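Side-chain contacts in outer surface protein (Bacillus cereus ATCC 14579, PDB 1X7F), which is of unknown function but probably cleaves the glycosidic bond of sugars that contain 6-phospho-N-acetylmuramic acid: residues K285-Q290 and V331-N336; E322-E327 and K358-T363. All blocks are in the same frame, centred on the assembly; numbering follows the deposited sequence. Where two conformers were deposited one is given.

Contact 1. Residues K285-Q290 and V331-N336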
loop_
_atom_site.group_PDB
_atom_site.type_symbol
_atom_site.label_atom_id
_atom_site.label_comp_id
_atom_site.label_asym_id
_atom_site.label_seq_id
_atom_site.Cartn_x
_atom_site.Cartn_y
_atom_site.Cartn_z
ATOM N N LYS A 285 26.425 7.405 -7.764
ATOM C CA LYS A 285 25.395 6.382 -7.925
ATOM C C LYS A 285 25.474 5.288 -6.851
ATOM O O LYS A 285 24.451 4.821 -6.396
ATOM C CB LYS A 285 25.478 5.746 -9.313
ATOM C CG LYS A 285 25.140 6.688 -10.460
ATOM C CD LYS A 285 24.979 5.861 -11.731
ATOM C CE LYS A 285 24.856 6.731 -12.967
ATOM N NZ LYS A 285 24.445 5.906 -14.144
ATOM N N ARG A 286 26.687 4.891 -6.457
ATOM C CA ARG A 286 26.871 3.898 -5.385
ATOM C C ARG A 286 26.394 4.449 -4.038
ATOM O O ARG A 286 25.690 3.755 -3.300
ATOM C CB ARG A 286 28.340 3.447 -5.290
ATOM C CG ARG A 286 28.573 2.253 -4.365
ATOM C CD ARG A 286 30.054 1.843 -4.141
ATOM N NE ARG A 286 30.871 2.234 -5.275
ATOM C CZ ARG A 286 31.930 3.028 -5.216
ATOM N NH1 ARG A 286 32.383 3.491 -4.053
ATOM N NH2 ARG A 286 32.564 3.324 -6.339
ATOM N N ALA A 287 26.774 5.692 -3.730
ATOM C CA ALA A 287 26.300 6.385 -2.524
ATOM C C ALA A 287 24.775 6.414 -2.481
ATOM O O ALA A 287 24.176 6.271 -1.434
ATOM C CB ALA A 287 26.848 7.816 -2.466
ATOM N N THR A 288 24.156 6.606 -3.634
ATOM C CA THR A 288 22.702 6.680 -3.734
ATOM C C THR A 288 22.029 5.313 -3.566
ATOM O O THR A 288 21.090 5.181 -2.778
ATOM C CB THR A 288 22.323 7.309 -5.097
ATOM O OG1 THR A 288 22.868 8.642 -5.166
ATOM C CG2 THR A 288 20.789 7.482 -5.218
ATOM N N LEU A 289 22.526 4.314 -4.300
ATOM C CA LEU A 289 21.826 3.031 -4.481
ATOM C C LEU A 289 22.227 1.927 -3.515
ATOM O O LEU A 289 21.425 1.045 -3.213
ATOM C CB LEU A 289 22.029 2.498 -5.901
ATOM C CG LEU A 289 21.554 3.292 -7.108
ATOM C CD1 LEU A 289 21.997 2.572 -8.390
ATOM C CD2 LEU A 289 20.053 3.473 -7.076
ATOM N N GLN A 290 23.472 1.966 -3.057
ATOM C CA GLN A 290 24.034 0.863 -2.289
ATOM C C GLN A 290 23.812 1.053 -0.795
ATOM O O GLN A 290 24.050 0.151 -0.008
ATOM C CB GLN A 290 25.532 0.684 -2.607
ATOM C CG GLN A 290 26.028 -0.703 -2.337
ATOM C CD GLN A 290 27.457 -0.932 -2.793
ATOM O OE1 GLN A 290 28.376 -0.944 -1.971
ATOM N NE2 GLN A 290 27.649 -1.111 -4.105
ATOM N N VAL A 331 18.158 14.685 -5.715
ATOM C CA VAL A 331 19.181 14.018 -4.924
ATOM C C VAL A 331 20.479 14.779 -5.189
ATOM O O VAL A 331 20.886 14.931 -6.340
ATOM C CB VAL A 331 19.314 12.523 -5.286
ATOM C CG1 VAL A 331 20.387 11.863 -4.440
ATOM C CG2 VAL A 331 17.966 11.822 -5.114
ATOM N N VAL A 332 21.077 15.311 -4.122
ATOM C CA VAL A 332 22.307 16.085 -4.233
ATOM C C VAL A 332 23.336 15.491 -3.278
ATOM O O VAL A 332 22.980 14.759 -2.339
ATOM C CB VAL A 332 22.110 17.642 -4.006
ATOM C CG1 VAL A 332 21.035 18.227 -4.955
ATOM C CG2 VAL A 332 21.797 17.980 -2.543
ATOM N N ILE A 333 24.596 15.803 -3.544
ATOM C CA ILE A 333 25.686 15.374 -2.705
ATOM C C ILE A 333 26.660 16.529 -2.522
ATOM O O ILE A 333 26.898 17.321 -3.445
ATOM C CB ILE A 333 26.385 14.117 -3.289
ATOM C CG1 ILE A 333 27.233 13.434 -2.205
ATOM C CG2 ILE A 333 27.202 14.468 -4.545
ATOM C CD1 ILE A 333 27.501 11.977 -2.444
ATOM N N GLY A 334 27.188 16.629 -1.309
ATOM C CA GLY A 334 28.267 17.547 -1.004
ATOM C C GLY A 334 29.509 17.128 -1.763
ATOM O O GLY A 334 29.916 15.972 -1.725
ATOM N N ASN A 335 30.088 18.088 -2.472
ATOM C CA ASN A 335 31.245 17.858 -3.316
ATOM C C ASN A 335 32.557 18.250 -2.618
ATOM O O ASN A 335 32.533 18.612 -1.441
ATOM C CB ASN A 335 31.039 18.542 -4.682
ATOM C CG ASN A 335 30.985 20.074 -4.605
ATOM O OD1 ASN A 335 30.210 20.700 -5.326
ATOM N ND2 ASN A 335 31.825 20.675 -3.778
ATOM N N ASN A 336 33.678 18.194 -3.338
ATOM C CA ASN A 336 35.012 18.493 -2.786
ATOM C C ASN A 336 35.142 19.820 -2.035
ATOM O O ASN A 336 36.020 19.980 -1.180
ATOM C CB ASN A 336 36.079 18.443 -3.887
ATOM C CG ASN A 336 36.264 17.049 -4.471
ATOM O OD1 ASN A 336 35.803 16.044 -3.914
ATOM N ND2 ASN A 336 36.940 16.984 -5.608
#
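Ala287 and Thr288, on helix 282-289, face Ile333 and Val331 of strand 330-334 with the two backbones well apart. The CA atoms of Thr288 and Val331 lie 8.2 Å apart and those of Ala287 and Ile333 9.0 Å, a separation filled by side chains, and no hydrogen bond joins the segments. The bonds from CA to CB of all four residues point toward the opposing segment, those of the strand being two residues apart and so on one face of the sheet. Ala287 offers its methyl CB, which meets the end of the isoleucine chain, Ile333 CD1, at 4.2 Å in one of its two modelled conformers. With CG1 anti to its backbone N (chi1 -180°), Val331 directs this methyl at the threonine, where CG1 comes to 4.1 Å from Thr288 OG1. The two branched side chains cross obliquely. The threonine hydroxyl does not depend on the valine for a partner: chi1 of -61° sets OG1 beside its own backbone N, and it is hydrogen-bonded to the carbonyl oxygen of Glu284, one turn earlier. Phe276, Leu345 and Val361 also touch Thr288, so it packs against three other strands of the mixed sheet. The contact is thus helix-on-sheet packing in the C-terminal family region, small and buried, in which the one polar side-chain atom is satisfied within its helix and the rest is apolar dispersion contact.

Contact 2. Residues E322-E327 and K358-T363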
loop_
_atom_site.group_PDB
_atom_site.type_symbol
_atom_site.label_atom_id
_atom_site.label_comp_id
_atom_site.label_asym_id
_atom_site.label_seq_id
_atom_site.Cartn_x
_atom_site.Cartn_y
_atom_site.Cartn_z
ATOM N N GLU A 322 28.463 21.811 -12.667
ATOM C CA GLU A 322 27.495 22.901 -12.746
ATOM C C GLU A 322 26.377 22.676 -11.746
ATOM O O GLU A 322 25.613 21.721 -11.869
ATOM C CB GLU A 322 26.931 23.077 -14.169
ATOM C CG GLU A 322 27.969 23.263 -15.280
ATOM C CD GLU A 322 28.930 24.428 -15.057
ATOM O OE1 GLU A 322 28.531 25.457 -14.447
ATOM O OE2 GLU A 322 30.096 24.316 -15.505
ATOM N N SER A 323 26.315 23.556 -10.749
ATOM C CA SER A 323 25.275 23.545 -9.740
ATOM C C SER A 323 24.035 24.300 -10.210
ATOM O O SER A 323 24.126 25.330 -10.889
ATOM C CB SER A 323 25.802 24.134 -8.428
ATOM O OG SER A 323 26.615 23.191 -7.734
ATOM N N VAL A 324 22.875 23.758 -9.865
ATOM C CA VAL A 324 21.593 24.332 -10.267
ATOM C C VAL A 324 20.746 24.626 -9.023
ATOM O O VAL A 324 21.014 24.098 -7.919
ATOM C CB VAL A 324 20.802 23.400 -11.266
ATOM C CG1 VAL A 324 21.552 23.237 -12.593
ATOM C CG2 VAL A 324 20.488 22.028 -10.648
ATOM N N LEU A 325 19.747 25.486 -9.213
ATOM C CA LEU A 325 18.732 25.765 -8.207
ATOM C C LEU A 325 18.297 24.473 -7.540
ATOM O O LEU A 325 17.987 23.498 -8.214
ATOM C CB LEU A 325 17.515 26.447 -8.860
ATOM C CG LEU A 325 16.366 26.937 -7.968
ATOM C CD1 LEU A 325 16.834 28.149 -7.129
ATOM C CD2 LEU A 325 15.112 27.296 -8.815
ATOM N N GLN A 326 18.274 24.464 -6.213
ATOM C CA GLN A 326 17.883 23.260 -5.489
ATOM C C GLN A 326 16.379 23.229 -5.383
ATOM O O GLN A 326 15.771 24.211 -4.960
ATOM C CB GLN A 326 18.533 23.206 -4.109
ATOM C CG GLN A 326 20.040 23.311 -4.142
ATOM C CD GLN A 326 20.622 23.342 -2.753
ATOM O OE1 GLN A 326 20.557 22.343 -2.021
ATOM N NE2 GLN A 326 21.201 24.479 -2.381
ATOM N N GLU A 327 15.783 22.115 -5.805
ATOM C CA GLU A 327 14.337 21.989 -5.890
ATOM C C GLU A 327 13.897 20.658 -5.314
ATOM O O GLU A 327 14.645 19.694 -5.375
ATOM C CB GLU A 327 13.875 22.129 -7.345
ATOM C CG GLU A 327 14.313 23.442 -7.994
ATOM C CD GLU A 327 13.645 23.686 -9.331
ATOM O OE1 GLU A 327 14.333 23.542 -10.365
ATOM O OE2 GLU A 327 12.431 24.014 -9.350
ATOM N N LYS A 358 27.451 21.751 -3.652
ATOM C CA LYS A 358 26.667 20.549 -3.888
ATOM C C LYS A 358 26.653 20.188 -5.371
ATOM O O LYS A 358 26.564 21.072 -6.220
ATOM C CB LYS A 358 25.235 20.752 -3.408
ATOM C CG LYS A 358 25.114 21.139 -1.947
ATOM C CD LYS A 358 23.669 21.069 -1.498
ATOM C CE LYS A 358 23.455 21.795 -0.191
ATOM N NZ LYS A 358 22.042 21.665 0.249
ATOM N N ASN A 359 26.744 18.893 -5.676
ATOM C CA ASN A 359 26.495 18.386 -7.031
ATOM C C ASN A 359 25.081 17.802 -7.113
ATOM O O ASN A 359 24.647 17.109 -6.190
ATOM C CB ASN A 359 27.509 17.293 -7.398
ATOM C CG ASN A 359 28.932 17.824 -7.614
ATOM O OD1 ASN A 359 29.863 17.030 -7.712
ATOM N ND2 ASN A 359 29.106 19.147 -7.691
ATOM N N ILE A 360 24.346 18.065 -8.190
ATOM C CA ILE A 360 23.058 17.355 -8.365
ATOM C C ILE A 360 23.315 15.970 -8.962
ATOM O O ILE A 360 24.043 15.839 -9.942
ATOM C CB ILE A 360 21.989 18.137 -9.220
ATOM C CG1 ILE A 360 20.727 17.257 -9.369
ATOM C CG2 ILE A 360 22.561 18.553 -10.604
ATOM C CD1 ILE A 360 19.552 17.911 -10.058
ATOM N N VAL A 361 22.699 14.951 -8.372
ATOM C CA VAL A 361 22.977 13.554 -8.731
ATOM C C VAL A 361 21.816 12.952 -9.522
ATOM O O VAL A 361 22.025 12.226 -10.492
ATOM C CB VAL A 361 23.321 12.723 -7.458
ATOM C CG1 VAL A 361 23.312 11.235 -7.730
ATOM C CG2 VAL A 361 24.697 13.131 -6.927
ATOM N N GLY A 362 20.589 13.286 -9.114
ATOM C CA GLY A 362 19.395 12.798 -9.765
ATOM C C GLY A 362 18.145 13.424 -9.198
ATOM O O GLY A 362 18.205 14.415 -8.468
ATOM N N THR A 363 16.994 12.863 -9.567
ATOM C CA THR A 363 15.715 13.345 -9.066
ATOM C C THR A 363 14.831 12.154 -8.731
ATOM O O THR A 363 14.826 11.155 -9.451
ATOM C CB THR A 363 14.961 14.224 -10.094
ATOM O OG1 THR A 363 14.892 13.548 -11.359
ATOM C CG2 THR A 363 15.677 15.546 -10.385
HETATM O O HOH W 1 25.967 19.688 -10.145
HETATM O O HOH W 2 28.200 21.357 -8.891
#
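Lys358 and Gln326 meet with side chains crossing at about a right angle, and the lysine, with Ile360, loses the most surface to the other segment. The lysine chain is extended beyond CG and carries its ammonium from strand 358-364 to the amide of the loop residue. Lys358 NZ donates to Gln326 OE1 over 2.8 Å, lying in the carbonyl plane on a lone pair, at a C=O...N angle of 130°. The same glutamine oxygen, OE1, lies 3.4 Å from Lys358 CD, alongside the aliphatic chain. NZ has a second hydrogen bond, to Gln346 OE1 of strand 345-348, while Gln326 NE2 is bonded to the carbonyl oxygen of Pro353; these bonds on both ends of the amide fix its rotation.

Closer to the backbone, Ser323 OG, held beside its own N (chi1 -77°), donates to Lys358 O at 2.6 Å, approaching almost straight along the C=O axis at 170°. The carbonyl oxygen of Asp355 is a second partner of this hydroxyl. Water 2 donates to it and accepts a weak bond from Asn359 ND2. Water 1 joins the two backbones, donating to Glu322 O and accepting from Ile360 N at 3.0 Å. On the same face of the strand as Lys358, Ile360 turns its branch methyl CG2 to Val324 CG2, 4.0 Å away, an apolar touch beside the more exposed valine.

The segment 322-327 is therefore held to the strand by side-chain bonds, one of them to a backbone oxygen, and by bridging water, rather than as a further strand of the sheet. The buried lysine donates to two neutral amide oxygens, Gln326 OE1 and Gln346 OE1, which would probably stabilise the ammonium without a carboxylate among these partners.

Both contacts use neighbouring strands of the same mixed sheet, 330-334 in contact 1 and 358-364 in contact 2, and their centres are about 11 Å apart. The strands are probably joined by backbone hydrogen bonds, Val331 O to Val361 N and Ile333 O to Asn359 N, and a classic beta bulge sets Val361 and Gly362 against Val331. Contact 1 is buried and largely apolar, helix 282-289 against the sheet; Val361 also touches that helix, at Thr288. Contact 2 is only partly buried and covers strand 358-364 with a loop, relying on an ammonium, a hydroxyl and water. Thus packing dominates between helix and sheet, and polar bonding between loop and sheet.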